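Local coordinates for protein fructuronate-tagaturonate epimerase UxaE from Cohnella laeviribosi in complex with 1 glycerol (Cohnella laeviribosi, PDB 6IL9) that probably interconverts fructuronate and tagaturonate as a zinc-binding epimerase built on a TIM barrel, at residues I7-Y19 / Q32-A44. Numbering follows the deposited sequence.
Sequences IIERLAAGQVHVY and QMIKAEGRKYLVA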
ATOM      1  N   ILE A   7     -29.518   3.952 -21.229  1.00 25.75           N
ATOM      2  CA  ILE A   7     -28.853   2.869 -20.504  1.00 23.46           C
ATOM      3  C   ILE A   7     -29.876   1.945 -19.853  1.00 24.76           C
ATOM      4  O   ILE A   7     -29.783   0.716 -19.953  1.00 23.41           O
ATOM      5  CB  ILE A   7     -27.880   3.450 -19.465  1.00 24.95           C
ATOM      6  CG1 ILE A   7     -26.735   4.169 -20.174  1.00 25.46           C
ATOM      7  CG2 ILE A   7     -27.373   2.357 -18.525  1.00 24.74           C
ATOM      8  CD1 ILE A   7     -25.990   5.147 -19.281  1.00 26.66           C
ATOM      9  N   ILE A   8     -30.866   2.527 -19.175  1.00 24.98           N
ATOM     10  CA  ILE A   8     -31.868   1.724 -18.476  1.00 24.81           C
ATOM     11  C   ILE A   8     -32.646   0.858 -19.459  1.00 25.73           C
ATOM     12  O   ILE A   8     -32.914  -0.320 -19.194  1.00 25.49           O
ATOM     13  CB  ILE A   8     -32.797   2.639 -17.656  1.00 27.31           C
ATOM     14  CG1 ILE A   8     -32.033   3.249 -16.477  1.00 29.40           C
ATOM     15  CG2 ILE A   8     -34.009   1.867 -17.159  1.00 31.31           C
ATOM     16  CD1 ILE A   8     -32.697   4.476 -15.888  1.00 30.45           C
ATOM     17  N   GLU A   9     -33.004   1.417 -20.618  1.00 25.23           N
ATOM     18  CA  GLU A   9     -33.752   0.640 -21.601  1.00 26.83           C
ATOM     19  C   GLU A   9     -32.897  -0.477 -22.186  1.00 26.19           C
ATOM     20  O   GLU A   9     -33.367  -1.611 -22.329  1.00 26.93           O
ATOM     21  CB  GLU A   9     -34.291   1.565 -22.699  1.00 28.91           C
ATOM     22  CG  GLU A   9     -35.579   2.271 -22.274  1.00 36.14           C
ATOM     23  CD  GLU A   9     -35.959   3.445 -23.168  1.00 39.03           C
ATOM     24  OE1 GLU A   9     -36.924   4.162 -22.821  1.00 41.90           O
ATOM     25  OE2 GLU A   9     -35.297   3.653 -24.209  1.00 39.49           O
ATOM     26  N   ARG A  10     -31.624  -0.191 -22.490  1.00 23.45           N
ATOM     27  CA  ARG A  10     -30.746  -1.239 -23.002  1.00 23.34           C
ATOM     28  C   ARG A  10     -30.458  -2.302 -21.946  1.00 21.92           C
ATOM     29  O   ARG A  10     -30.254  -3.474 -22.286  1.00 21.07           O
ATOM     30  CB  ARG A  10     -29.444  -0.629 -23.515  1.00 25.59           C
ATOM     31  CG  ARG A  10     -29.649   0.135 -24.805  1.00 25.95           C
ATOM     32  CD  ARG A  10     -28.381   0.752 -25.303  1.00 29.16           C
ATOM     33  NE  ARG A  10     -28.011   1.953 -24.571  1.00 33.97           N
ATOM     34  CZ  ARG A  10     -26.834   2.126 -23.978  1.00 34.51           C
ATOM     35  NH1 ARG A  10     -25.921   1.167 -24.017  1.00 36.94           N
ATOM     36  NH2 ARG A  10     -26.563   3.266 -23.356  1.00 33.41           N
ATOM     37  N   LEU A  11     -30.415  -1.912 -20.675  1.00 21.86           N
ATOM     38  CA  LEU A  11     -30.271  -2.898 -19.610  1.00 23.26           C
ATOM     39  C   LEU A  11     -31.460  -3.849 -19.603  1.00 27.25           C
ATOM     40  O   LEU A  11     -31.295  -5.071 -19.510  1.00 26.90           O
ATOM     41  CB  LEU A  11     -30.131  -2.187 -18.265  1.00 23.23           C
ATOM     42  CG  LEU A  11     -30.081  -3.096 -17.035  1.00 27.17           C
ATOM     43  CD1 LEU A  11     -28.871  -4.011 -17.108  1.00 25.99           C
ATOM     44  CD2 LEU A  11     -30.036  -2.258 -15.779  1.00 25.52           C
ATOM     45  N   ALA A  12     -32.672  -3.295 -19.712  1.00 26.24           N
ATOM     46  CA  ALA A  12     -33.868  -4.129 -19.788  1.00 28.06           C
ATOM     47  C   ALA A  12     -33.800  -5.081 -20.974  1.00 28.44           C
ATOM     48  O   ALA A  12     -34.242  -6.235 -20.879  1.00 30.90           O
ATOM     49  CB  ALA A  12     -35.116  -3.245 -19.870  1.00 27.33           C
ATOM     50  N   ALA A  13     -33.232  -4.627 -22.094  1.00 26.49           N
ATOM     51  CA  ALA A  13     -33.113  -5.444 -23.296  1.00 23.36           C
ATOM     52  C   ALA A  13     -31.943  -6.413 -23.248  1.00 26.73           C
ATOM     53  O   ALA A  13     -31.734  -7.153 -24.216  1.00 25.04           O
ATOM     54  CB  ALA A  13     -32.974  -4.556 -24.536  1.00 24.87           C
ATOM     55  N   GLY A  14     -31.172  -6.430 -22.163  1.00 24.32           N
ATOM     56  CA  GLY A  14     -30.067  -7.358 -22.077  1.00 24.75           C
ATOM     57  C   GLY A  14     -28.836  -6.960 -22.852  1.00 23.10           C
ATOM     58  O   GLY A  14     -28.018  -7.825 -23.181  1.00 26.49           O
ATOM     59  N   GLN A  15     -28.663  -5.671 -23.137  1.00 24.24           N
ATOM     60  CA  GLN A  15     -27.567  -5.191 -23.970  1.00 24.40           C
ATOM     61  C   GLN A  15     -26.502  -4.444 -23.173  1.00 22.02           C
ATOM     62  O   GLN A  15     -25.610  -3.831 -23.768  1.00 22.79           O
ATOM     63  CB  GLN A  15     -28.123  -4.308 -25.094  1.00 22.67           C
ATOM     64  CG  GLN A  15     -29.031  -5.086 -26.061  1.00 23.94           C
ATOM     65  CD  GLN A  15     -30.084  -4.216 -26.745  1.00 28.45           C
ATOM     66  OE1 GLN A  15     -30.224  -3.030 -26.445  1.00 25.67           O
ATOM     67  NE2 GLN A  15     -30.832  -4.816 -27.671  1.00 29.86           N
ATOM     68  N   VAL A  16     -26.558  -4.500 -21.844  1.00 22.97           N
ATOM     69  CA  VAL A  16     -25.629  -3.788 -20.972  1.00 21.28           C
ATOM     70  C   VAL A  16     -24.924  -4.798 -20.078  1.00 25.23           C
ATOM     71  O   VAL A  16     -25.564  -5.699 -19.527  1.00 24.01           O
ATOM     72  CB  VAL A  16     -26.369  -2.735 -20.121  1.00 22.57           C
ATOM     73  CG1 VAL A  16     -25.463  -2.170 -19.039  1.00 21.36           C
ATOM     74  CG2 VAL A  16     -26.894  -1.621 -21.006  1.00 23.76           C
ATOM     75  N   HIS A  17     -23.608  -4.631 -19.914  1.00 23.04           N
ATOM     76  CA  HIS A  17     -22.846  -5.538 -19.066  1.00 25.10           C
ATOM     77  C   HIS A  17     -23.251  -5.397 -17.602  1.00 22.59           C
ATOM     78  O   HIS A  17     -23.227  -4.296 -17.042  1.00 18.55           O
ATOM     79  CB  HIS A  17     -21.347  -5.278 -19.210  1.00 25.64           C
ATOM     80  CG  HIS A  17     -20.509  -6.235 -18.424  1.00 27.83           C
ATOM     81  ND1 HIS A  17     -20.436  -7.580 -18.725  1.00 32.27           N
ATOM     82  CD2 HIS A  17     -19.744  -6.054 -17.321  1.00 30.15           C
ATOM     83  CE1 HIS A  17     -19.645  -8.180 -17.853  1.00 37.25           C
ATOM     84  NE2 HIS A  17     -19.211  -7.277 -16.991  1.00 34.36           N
ATOM     85  N   VAL A  18     -23.603  -6.519 -16.977  1.00 21.05           N
ATOM     86  CA  VAL A  18     -23.931  -6.586 -15.556  1.00 23.16           C
ATOM     87  C   VAL A  18     -22.825  -7.364 -14.865  1.00 21.48           C
ATOM     88  O   VAL A  18     -22.432  -8.438 -15.335  1.00 22.21           O
ATOM     89  CB  VAL A  18     -25.290  -7.268 -15.311  1.00 24.96           C
ATOM     90  CG1 VAL A  18     -25.571  -7.372 -13.820  1.00 26.60           C
ATOM     91  CG2 VAL A  18     -26.397  -6.503 -16.004  1.00 24.88           C
ATOM     92  N   TYR A  19     -22.324  -6.826 -13.764  1.00 21.47           N
ATOM     93  CA  TYR A  19     -21.307  -7.537 -13.009  1.00 22.89           C
ATOM     94  C   TYR A  19     -21.998  -8.611 -12.180  1.00 21.37           C
ATOM     95  O   TYR A  19     -22.808  -8.279 -11.313  1.00 21.53           O
ATOM     96  CB  TYR A  19     -20.514  -6.572 -12.138  1.00 19.62           C
ATOM     97  CG  TYR A  19     -19.626  -5.655 -12.963  1.00 19.41           C
ATOM     98  CD1 TYR A  19     -18.433  -6.120 -13.506  1.00 20.95           C
ATOM     99  CD2 TYR A  19     -19.994  -4.340 -13.221  1.00 17.68           C
ATOM    100  CE1 TYR A  19     -17.619  -5.286 -14.279  1.00 22.10           C
ATOM    101  CE2 TYR A  19     -19.188  -3.496 -13.980  1.00 20.04           C
ATOM    102  CZ  TYR A  19     -18.002  -3.976 -14.507  1.00 23.23           C
ATOM    103  OH  TYR A  19     -17.201  -3.148 -15.264  1.00 23.51           O
ATOM    104  N   GLN A  32     -27.502  -3.472  -8.212  1.00 25.02           N
ATOM    105  CA  GLN A  32     -26.440  -4.161  -8.933  1.00 22.46           C
ATOM    106  C   GLN A  32     -25.553  -3.111  -9.580  1.00 19.23           C
ATOM    107  O   GLN A  32     -25.889  -1.928  -9.612  1.00 19.22           O
ATOM    108  CB  GLN A  32     -27.003  -5.114  -9.989  1.00 23.34           C
ATOM    109  CG  GLN A  32     -27.721  -4.420 -11.122  1.00 26.02           C
ATOM    110  CD  GLN A  32     -28.433  -5.404 -12.027  1.00 31.25           C
ATOM    111  OE1 GLN A  32     -28.803  -6.501 -11.602  1.00 35.59           O
ATOM    112  NE2 GLN A  32     -28.617  -5.026 -13.283  1.00 30.55           N
ATOM    113  N   MET A  33     -24.403  -3.558 -10.091  1.00 17.65           N
ATOM    114  CA  MET A  33     -23.470  -2.700 -10.808  1.00 17.49           C
ATOM    115  C   MET A  33     -23.414  -3.112 -12.273  1.00 19.53           C
ATOM    116  O   MET A  33     -23.480  -4.303 -12.602  1.00 19.27           O
ATOM    117  CB  MET A  33     -22.062  -2.774 -10.197  1.00 16.57           C
ATOM    118  CG  MET A  33     -21.107  -1.713 -10.716  1.00 22.29           C
ATOM    119  SD  MET A  33     -19.484  -1.689  -9.875  1.00 21.68           S
ATOM    120  CE  MET A  33     -20.151  -1.713  -8.162  1.00 11.03           C
ATOM    121  N   ILE A  34     -23.298  -2.116 -13.151  1.00 18.04           N
ATOM    122  CA  ILE A  34     -23.253  -2.320 -14.585  1.00 18.43           C
ATOM    123  C   ILE A  34     -22.112  -1.493 -15.154  1.00 19.03           C
ATOM    124  O   ILE A  34     -21.517  -0.655 -14.474  1.00 18.97           O
ATOM    125  CB  ILE A  34     -24.579  -1.923 -15.274  1.00 18.76           C
ATOM    126  CG1 ILE A  34     -24.810  -0.418 -15.116  1.00 22.44           C
ATOM    127  CG2 ILE A  34     -25.741  -2.717 -14.698  1.00 19.88           C
ATOM    128  CD1 ILE A  34     -25.893   0.143 -16.041  1.00 23.38           C
ATOM    129  N   LYS A  35     -21.830  -1.718 -16.432  1.00 19.86           N
ATOM    130  CA  LYS A  35     -20.913  -0.855 -17.160  1.00 19.99           C
ATOM    131  C   LYS A  35     -21.550  -0.493 -18.488  1.00 20.61           C
ATOM    132  O   LYS A  35     -21.979  -1.384 -19.225  1.00 19.09           O
ATOM    133  CB  LYS A  35     -19.562  -1.528 -17.389  1.00 22.54           C
ATOM    134  CG  LYS A  35     -18.551  -0.587 -18.030  1.00 23.19           C
ATOM    135  CD  LYS A  35     -17.177  -1.210 -18.034  1.00 25.05           C
ATOM    136  CE  LYS A  35     -16.135  -0.266 -18.609  1.00 25.16           C
ATOM    137  NZ  LYS A  35     -14.834  -0.995 -18.682  1.00 28.53           N
ATOM    138  N   ALA A  36     -21.629   0.808 -18.778  1.00 20.16           N
ATOM    139  CA  ALA A  36     -22.178   1.287 -20.043  1.00 21.17           C
ATOM    140  C   ALA A  36     -21.350   2.451 -20.565  1.00 24.44           C
ATOM    141  O   ALA A  36     -21.063   3.391 -19.822  1.00 24.43           O
ATOM    142  CB  ALA A  36     -23.639   1.720 -19.883  1.00 22.77           C
ATOM    143  N   GLU A  37     -20.987   2.388 -21.847  1.00 26.35           N
ATOM    144  CA  GLU A  37     -20.245   3.463 -22.512  1.00 29.85           C
ATOM    145  C   GLU A  37     -18.981   3.819 -21.737  1.00 27.38           C
ATOM    146  O   GLU A  37     -18.670   4.990 -21.518  1.00 33.22           O
ATOM    147  CB  GLU A  37     -21.121   4.700 -22.714  1.00 33.70           C
ATOM    148  CG  GLU A  37     -22.144   4.548 -23.821  1.00 36.33           C
ATOM    149  CD  GLU A  37     -23.277   3.643 -23.414  1.00 36.07           C
ATOM    150  OE1 GLU A  37     -23.307   2.483 -23.876  1.00 39.28           O
ATOM    151  OE2 GLU A  37     -24.120   4.081 -22.604  1.00 40.96           O
ATOM    152  N   GLY A  38     -18.262   2.794 -21.292  1.00 26.11           N
ATOM    153  CA  GLY A  38     -16.982   2.983 -20.637  1.00 30.65           C
ATOM    154  C   GLY A  38     -17.042   3.449 -19.202  1.00 29.61           C
ATOM    155  O   GLY A  38     -15.993   3.775 -18.633  1.00 32.37           O
ATOM    156  N   ARG A  39     -18.228   3.496 -18.594  1.00 26.47           N
ATOM    157  CA  ARG A  39     -18.373   3.954 -17.223  1.00 22.95           C
ATOM    158  C   ARG A  39     -19.225   2.976 -16.424  1.00 23.01           C
ATOM    159  O   ARG A  39     -20.196   2.421 -16.941  1.00 21.71           O
ATOM    160  CB  ARG A  39     -19.003   5.346 -17.175  1.00 28.34           C
ATOM    161  CG  ARG A  39     -19.021   5.943 -15.782  1.00 32.41           C
ATOM    162  CD  ARG A  39     -20.042   7.048 -15.682  1.00 36.61           C
ATOM    163  NE  ARG A  39     -19.505   8.313 -16.163  1.00 40.59           N
ATOM    164  CZ  ARG A  39     -18.778   9.143 -15.422  1.00 46.29           C
ATOM    165  NH1 ARG A  39     -18.500   8.843 -14.158  1.00 43.78           N
ATOM    166  NH2 ARG A  39     -18.330  10.277 -15.948  1.00 50.68           N
ATOM    167  N   LYS A  40     -18.862   2.777 -15.160  1.00 22.23           N
ATOM    168  CA  LYS A  40     -19.637   1.942 -14.254  1.00 22.10           C
ATOM    169  C   LYS A  40     -20.755   2.735 -13.575  1.00 20.83           C
ATOM    170  O   LYS A  40     -20.644   3.944 -13.361  1.00 22.13           O
ATOM    171  CB  LYS A  40     -18.721   1.329 -13.192  1.00 19.46           C
ATOM    172  CG  LYS A  40     -17.672   0.378 -13.766  1.00 19.25           C
ATOM    173  CD  LYS A  40     -16.766  -0.192 -12.665  1.00 22.87           C
ATOM    174  CE  LYS A  40     -15.746  -1.159 -13.250  1.00 24.25           C
ATOM    175  NZ  LYS A  40     -14.818  -1.711 -12.209  1.00 23.79           N
ATOM    176  N   TYR A  41     -21.838   2.032 -13.235  1.00 20.75           N
ATOM    177  CA  TYR A  41     -22.985   2.614 -12.538  1.00 20.04           C
ATOM    178  C   TYR A  41     -23.569   1.615 -11.551  1.00 19.01           C
ATOM    179  O   TYR A  41     -23.435   0.402 -11.714  1.00 20.97           O
ATOM    180  CB  TYR A  41     -24.119   3.014 -13.496  1.00 19.31           C
ATOM    181  CG  TYR A  41     -23.764   4.039 -14.542  1.00 21.31           C
ATOM    182  CD1 TYR A  41     -23.886   5.398 -14.280  1.00 24.16           C
ATOM    183  CD2 TYR A  41     -23.340   3.644 -15.806  1.00 20.34           C
ATOM    184  CE1 TYR A  41     -23.567   6.344 -15.248  1.00 28.16           C
ATOM    185  CE2 TYR A  41     -23.016   4.570 -16.768  1.00 24.91           C
ATOM    186  CZ  TYR A  41     -23.140   5.919 -16.492  1.00 28.61           C
ATOM    187  OH  TYR A  41     -22.815   6.835 -17.467  1.00 31.85           O
ATOM    188  N   LEU A  42     -24.253   2.147 -10.529  1.00 21.20           N
ATOM    189  CA  LEU A  42     -25.193   1.375  -9.723  1.00 20.82           C
ATOM    190  C   LEU A  42     -26.582   1.493 -10.333  1.00 22.50           C
ATOM    191  O   LEU A  42     -26.962   2.561 -10.820  1.00 27.75           O
ATOM    192  CB  LEU A  42     -25.258   1.879  -8.279  1.00 24.56           C
ATOM    193  CG  LEU A  42     -24.072   1.856  -7.333  1.00 28.03           C
ATOM    194  CD1 LEU A  42     -24.536   2.351  -5.962  1.00 25.16           C
ATOM    195  CD2 LEU A  42     -23.501   0.453  -7.249  1.00 28.03           C
ATOM    196  N   VAL A  43     -27.336   0.398 -10.292  1.00 21.97           N
ATOM    197  CA  VAL A  43     -28.737   0.365 -10.714  1.00 22.16           C
ATOM    198  C   VAL A  43     -29.555  -0.143  -9.540  1.00 25.66           C
ATOM    199  O   VAL A  43     -29.360  -1.279  -9.090  1.00 25.52           O
ATOM    200  CB  VAL A  43     -28.955  -0.527 -11.949  1.00 24.42           C
ATOM    201  CG1 VAL A  43     -30.424  -0.534 -12.346  1.00 28.48           C
ATOM    202  CG2 VAL A  43     -28.089  -0.069 -13.113  1.00 26.05           C
ATOM    203  N   ALA A  44     -30.483   0.682  -9.060  1.00 26.34           N
ATOM    204  CA  ALA A  44     -31.344   0.336  -7.939  1.00 24.93           C
ATOM    205  C   ALA A  44     -32.786   0.180  -8.413  1.00 28.72           C
ATOM    206  O   ALA A  44     -33.225   0.857  -9.348  1.00 27.77           O
ATOM    207  CB  ALA A  44     -31.259   1.402  -6.846  1.00 26.31           C
TER
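Arg10 reaches from the N-terminal helix to Glu37, in the type I' turn of the hairpin, and holds it by NH1 and NH2, one to each carboxylate oxygen. NH2 lies 2.7 Å from OE2, which sits in the guanidinium plane, while NH1 gives a more bent bond to OE1 at 2.9 Å; the two flat groups are turned 55° apart. A leucine in place of Arg10 would probably leave the Glu37 carboxylate without its countercharge and free to swing off the turn. Next to this bridge, Ile7 runs counter to the Glu37 side chain and sets CG2 against Ile34 CD1 at 3.6 Å, with its CD1 oblique to the Tyr41 ring. Ile34 holds CG1 between its backbone N and carbonyl carbon (chi1 65°), which carries CD1 into the angle between Ile7 and Val16 CG1. Farther along, Leu11 CD2 meets Val43 CG1 tip to tip at 3.9 Å.

On the other side of the sheet, the Tyr19 ring has the Met33 carbonyl at its edge, and Met33 SD stands obliquely to it, 5.0 Å from the ring centroid, a Met-aromatic contact; Lys35 CD and Lys40 CE close on the hydroxyl. Tyr19 N bonds nearly straight to Met33 O (3.0 Å), and Lys35 N to His17 O. The Tyr19 hydroxyl and Lys35 NZ both go on to Glu469. Helix 2-12 thus packs on one face of the five-stranded antiparallel sheet, reaching Leu64 of strand 62-66, while Met33 and Tyr19 touch helix 135-149 on the other.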